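Local atomic coordinates of capsid (Human calicivirus NLV/Boxer/2001/US, PDB entry 4RDL), a protein that builds the norovirus capsid, its protruding domain binding histo-blood group antigens such as the Lewis y tetrasaccharide, and thereby probably attaches the virus to host cells. Residues C113-F119 with L170-S176. Numbering follows the deposited sequence.
Sequences CDLHMTF and LELTWVS. With GAL (beta-D-galactopyranose), chain C; FUC (alpha-L-fucopyranose), chain B; FUC (alpha-L-fucopyranose), chain D.
D114, H116 and T118 form antiparallel hydrogen-bonded pairs with S176, W174 and E171, and a classic beta bulge shifts the register between H116 and M117, where T173 and W174 both face H116. H116 O therefore accepts two N-H groups, T173 N at 2.9 Å and, in a longer bond, W174 N at 3.3 Å. On the bulge, T173 turns its side chain toward 113-119, and its OG1 meets T118 OG1 in a 2.7 Å hydroxyl-hydroxyl hydrogen bond, beside the second subunit of the dimer.

The imidazole of H116 lies flat on the indole of W174: the planes differ by 7° and the centroid of the W174 six-membered ring is 3.6 Å from that of H116. H116 CB sits over the five-membered ring as a CH-pi contact, so the histidine spans both rings. With CG between backbone N and carbonyl carbon (chi1 65°), the W174 indole leans across toward strand 113-119 and lies against H116. At the far edge of the imidazole, NE2 shares a nearly straight 2.8 Å hydrogen bond with S176 OG. Stack and bond together fix the rotation of the H116 ring.

On the other face of the sheet, L172 CD1 packs against L115 CB and M117 SD, while the bent M117 chain carries CE to L170 CB at 3.7 Å.

The polar face ends at the bound glycan. D114 OD2 accepts from galactose O3 at 2.7 Å, and S176 OG lies 2.7 Å from galactose O4; D114 OD1 is anchored by Y141. The W174 edge meets both fucoses, and G130 N of the second subunit is hydrogen-bonded to fucose. H116 thus belongs to the pocket wall, its ring edge against galactose and fucose, and probably also helps to position the S176 hydroxyl beside galactose O3 and O4 in a pocket shared across the dimer.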
loop_
_atom_site.group_PDB
_atom_site.type_symbol
_atom_site.label_atom_id
_atom_site.label_comp_id
_atom_site.label_asym_id
_atom_site.label_seq_id
_atom_site.Cartn_x
_atom_site.Cartn_y
_atom_site.Cartn_z
ATOM N N CYS A 113 2.323 -23.046 1.822
ATOM C CA CYS A 113 1.487 -22.698 2.958
ATOM C C CYS A 113 0.066 -22.358 2.530
ATOM O O CYS A 113 -0.256 -22.374 1.338
ATOM C CB CYS A 113 2.115 -21.546 3.749
ATOM S SG CYS A 113 2.416 -20.059 2.747
ATOM N N ASP A 114 -0.781 -22.080 3.513
ATOM C CA ASP A 114 -2.179 -21.771 3.252
ATOM C C ASP A 114 -2.383 -20.263 3.273
ATOM O O ASP A 114 -2.165 -19.608 4.300
ATOM C CB ASP A 114 -3.085 -22.427 4.294
ATOM C CG ASP A 114 -3.173 -23.940 4.140
ATOM O OD1 ASP A 114 -2.449 -24.527 3.301
ATOM O OD2 ASP A 114 -3.981 -24.542 4.877
ATOM N N LEU A 115 -2.771 -19.722 2.125
ATOM C CA LEU A 115 -3.056 -18.303 1.983
ATOM C C LEU A 115 -4.537 -18.062 2.217
ATOM O O LEU A 115 -5.382 -18.522 1.441
ATOM C CB LEU A 115 -2.680 -17.814 0.583
ATOM C CG LEU A 115 -1.288 -18.210 0.081
ATOM C CD1 LEU A 115 -1.130 -17.801 -1.379
ATOM C CD2 LEU A 115 -0.197 -17.576 0.953
ATOM N N HIS A 116 -4.851 -17.350 3.290
ATOM C CA HIS A 116 -6.238 -17.043 3.616
ATOM C C HIS A 116 -6.564 -15.685 3.036
ATOM O O HIS A 116 -6.097 -14.655 3.537
ATOM C CB HIS A 116 -6.449 -17.065 5.132
ATOM C CG HIS A 116 -6.137 -18.391 5.748
ATOM N ND1 HIS A 116 -7.103 -19.351 5.972
ATOM C CD2 HIS A 116 -4.962 -18.938 6.137
ATOM C CE1 HIS A 116 -6.537 -20.423 6.499
ATOM N NE2 HIS A 116 -5.237 -20.202 6.599
ATOM N N MET A 117 -7.352 -15.697 1.965
ATOM C CA MET A 117 -7.618 -14.497 1.182
ATOM C C MET A 117 -8.990 -13.935 1.488
ATOM O O MET A 117 -9.952 -14.676 1.723
ATOM C CB MET A 117 -7.547 -14.800 -0.320
ATOM C CG MET A 117 -6.312 -15.569 -0.773
ATOM S SD MET A 117 -4.758 -14.691 -0.543
ATOM C CE MET A 117 -4.883 -13.383 -1.751
ATOM N N THR A 118 -9.084 -12.616 1.454
ATOM C CA THR A 118 -10.371 -11.949 1.432
ATOM C C THR A 118 -10.543 -11.409 0.020
ATOM O O THR A 118 -9.576 -10.960 -0.588
ATOM C CB THR A 118 -10.413 -10.820 2.464
ATOM O OG1 THR A 118 -10.429 -11.391 3.778
ATOM C CG2 THR A 118 -11.655 -9.959 2.282
ATOM N N PHE A 119 -11.753 -11.459 -0.526
ATOM C CA PHE A 119 -11.935 -10.968 -1.884
ATOM C C PHE A 119 -13.226 -10.195 -2.081
ATOM O O PHE A 119 -14.175 -10.318 -1.298
ATOM C CB PHE A 119 -11.817 -12.096 -2.922
ATOM C CG PHE A 119 -12.922 -13.121 -2.856
ATOM C CD1 PHE A 119 -14.142 -12.900 -3.490
ATOM C CD2 PHE A 119 -12.735 -14.317 -2.179
ATOM C CE1 PHE A 119 -15.147 -13.849 -3.438
ATOM C CE2 PHE A 119 -13.732 -15.273 -2.133
ATOM C CZ PHE A 119 -14.938 -15.036 -2.758
ATOM N N LEU A 170 -8.358 -10.234 -4.836
ATOM C CA LEU A 170 -8.115 -10.950 -3.591
ATOM C C LEU A 170 -6.954 -10.306 -2.857
ATOM O O LEU A 170 -5.997 -9.834 -3.475
ATOM C CB LEU A 170 -7.794 -12.418 -3.873
ATOM C CG LEU A 170 -8.815 -13.196 -4.719
ATOM C CD1 LEU A 170 -8.311 -13.357 -6.152
ATOM C CD2 LEU A 170 -9.061 -14.550 -4.090
ATOM N N GLU A 171 -7.050 -10.280 -1.531
ATOM C CA GLU A 171 -5.973 -9.759 -0.703
ATOM C C GLU A 171 -5.613 -10.778 0.367
ATOM O O GLU A 171 -6.471 -11.501 0.873
ATOM C CB GLU A 171 -6.361 -8.437 -0.053
ATOM C CG GLU A 171 -5.153 -7.749 0.572
ATOM C CD GLU A 171 -5.521 -6.676 1.565
ATOM O OE1 GLU A 171 -4.590 -6.160 2.230
ATOM O OE2 GLU A 171 -6.726 -6.347 1.676
ATOM N N LEU A 172 -4.334 -10.833 0.709
ATOM C CA LEU A 172 -3.853 -11.767 1.712
ATOM C C LEU A 172 -4.202 -11.283 3.116
ATOM O O LEU A 172 -3.637 -10.309 3.607
ATOM C CB LEU A 172 -2.340 -11.942 1.569
ATOM C CG LEU A 172 -1.734 -12.989 2.504
ATOM C CD1 LEU A 172 -2.308 -14.379 2.219
ATOM C CD2 LEU A 172 -0.215 -12.990 2.370
ATOM N N THR A 173 -5.131 -11.969 3.773
ATOM C CA THR A 173 -5.557 -11.569 5.117
ATOM C C THR A 173 -4.672 -12.184 6.194
ATOM O O THR A 173 -4.241 -11.500 7.129
ATOM C CB THR A 173 -7.023 -11.943 5.365
ATOM O OG1 THR A 173 -7.820 -11.301 4.364
ATOM C CG2 THR A 173 -7.495 -11.492 6.744
ATOM N N TRP A 174 -4.407 -13.476 6.068
ATOM C CA TRP A 174 -3.493 -14.149 6.976
ATOM C C TRP A 174 -2.955 -15.432 6.336
ATOM O O TRP A 174 -3.424 -15.849 5.266
ATOM C CB TRP A 174 -4.134 -14.396 8.357
ATOM C CG TRP A 174 -5.320 -15.336 8.390
ATOM C CD1 TRP A 174 -6.588 -15.087 7.939
ATOM C CD2 TRP A 174 -5.345 -16.652 8.955
ATOM N NE1 TRP A 174 -7.394 -16.184 8.164
ATOM C CE2 TRP A 174 -6.656 -17.155 8.798
ATOM C CE3 TRP A 174 -4.383 -17.459 9.579
ATOM C CZ2 TRP A 174 -7.031 -18.426 9.236
ATOM C CZ3 TRP A 174 -4.759 -18.716 10.023
ATOM C CH2 TRP A 174 -6.071 -19.191 9.841
ATOM N N VAL A 175 -1.953 -16.028 6.978
ATOM C CA VAL A 175 -1.257 -17.194 6.461
ATOM C C VAL A 175 -1.131 -18.225 7.573
ATOM O O VAL A 175 -0.899 -17.868 8.731
ATOM C CB VAL A 175 0.163 -16.816 5.953
ATOM C CG1 VAL A 175 0.921 -18.053 5.470
ATOM C CG2 VAL A 175 0.079 -15.762 4.852
ATOM N N SER A 176 -1.307 -19.492 7.225
ATOM C CA SER A 176 -1.020 -20.572 8.163
ATOM C C SER A 176 -0.222 -21.686 7.485
ATOM O O SER A 176 -0.091 -21.715 6.253
ATOM C CB SER A 176 -2.310 -21.133 8.768
ATOM O OG SER A 176 -3.129 -21.685 7.759
HETATM C C1 GAL C . -5.973 -25.586 10.120
HETATM C C2 GAL C . -5.999 -24.410 9.169
HETATM C C3 GAL C . -5.311 -24.716 7.889
HETATM C C4 GAL C . -3.997 -25.221 8.095
HETATM C C5 GAL C . -4.050 -26.417 8.989
HETATM C C6 GAL C . -2.749 -27.003 9.303
HETATM O O2 GAL C . -7.358 -24.054 8.927
HETATM O O3 GAL C . -5.309 -23.548 7.045
HETATM O O4 GAL C . -3.149 -24.179 8.677
HETATM O O5 GAL C . -4.695 -26.066 10.285
HETATM O O6 GAL C . -2.767 -28.164 9.992
HETATM C C1 FUC B . -7.581 -22.704 9.147
HETATM C C2 FUC B . -8.887 -22.328 8.584
HETATM C C3 FUC B . -9.985 -23.018 9.298
HETATM C C4 FUC B . -9.959 -22.774 10.764
HETATM C C5 FUC B . -8.592 -23.050 11.361
HETATM C C6 FUC B . -8.522 -22.677 12.792
HETATM O O2 FUC B . -8.916 -22.666 7.226
HETATM O O3 FUC B . -11.219 -22.662 8.759
HETATM O O4 FUC B . -10.316 -21.460 11.025
HETATM O O5 FUC B . -7.545 -22.402 10.631
HETATM C C1 FUC D . -4.169 -24.850 14.233
HETATM C C2 FUC D . -2.674 -25.021 14.283
HETATM C C3 FUC D . -2.101 -24.836 12.938
HETATM C C4 FUC D . -2.447 -23.563 12.374
HETATM C C5 FUC D . -3.913 -23.333 12.380
HETATM C C6 FUC D . -4.237 -21.983 11.986
HETATM O O2 FUC D . -2.354 -26.311 14.789
HETATM O O3 FUC D . -0.666 -25.016 12.982
HETATM O O4 FUC D . -1.805 -22.493 13.106
HETATM O O5 FUC D . -4.514 -23.593 13.730
#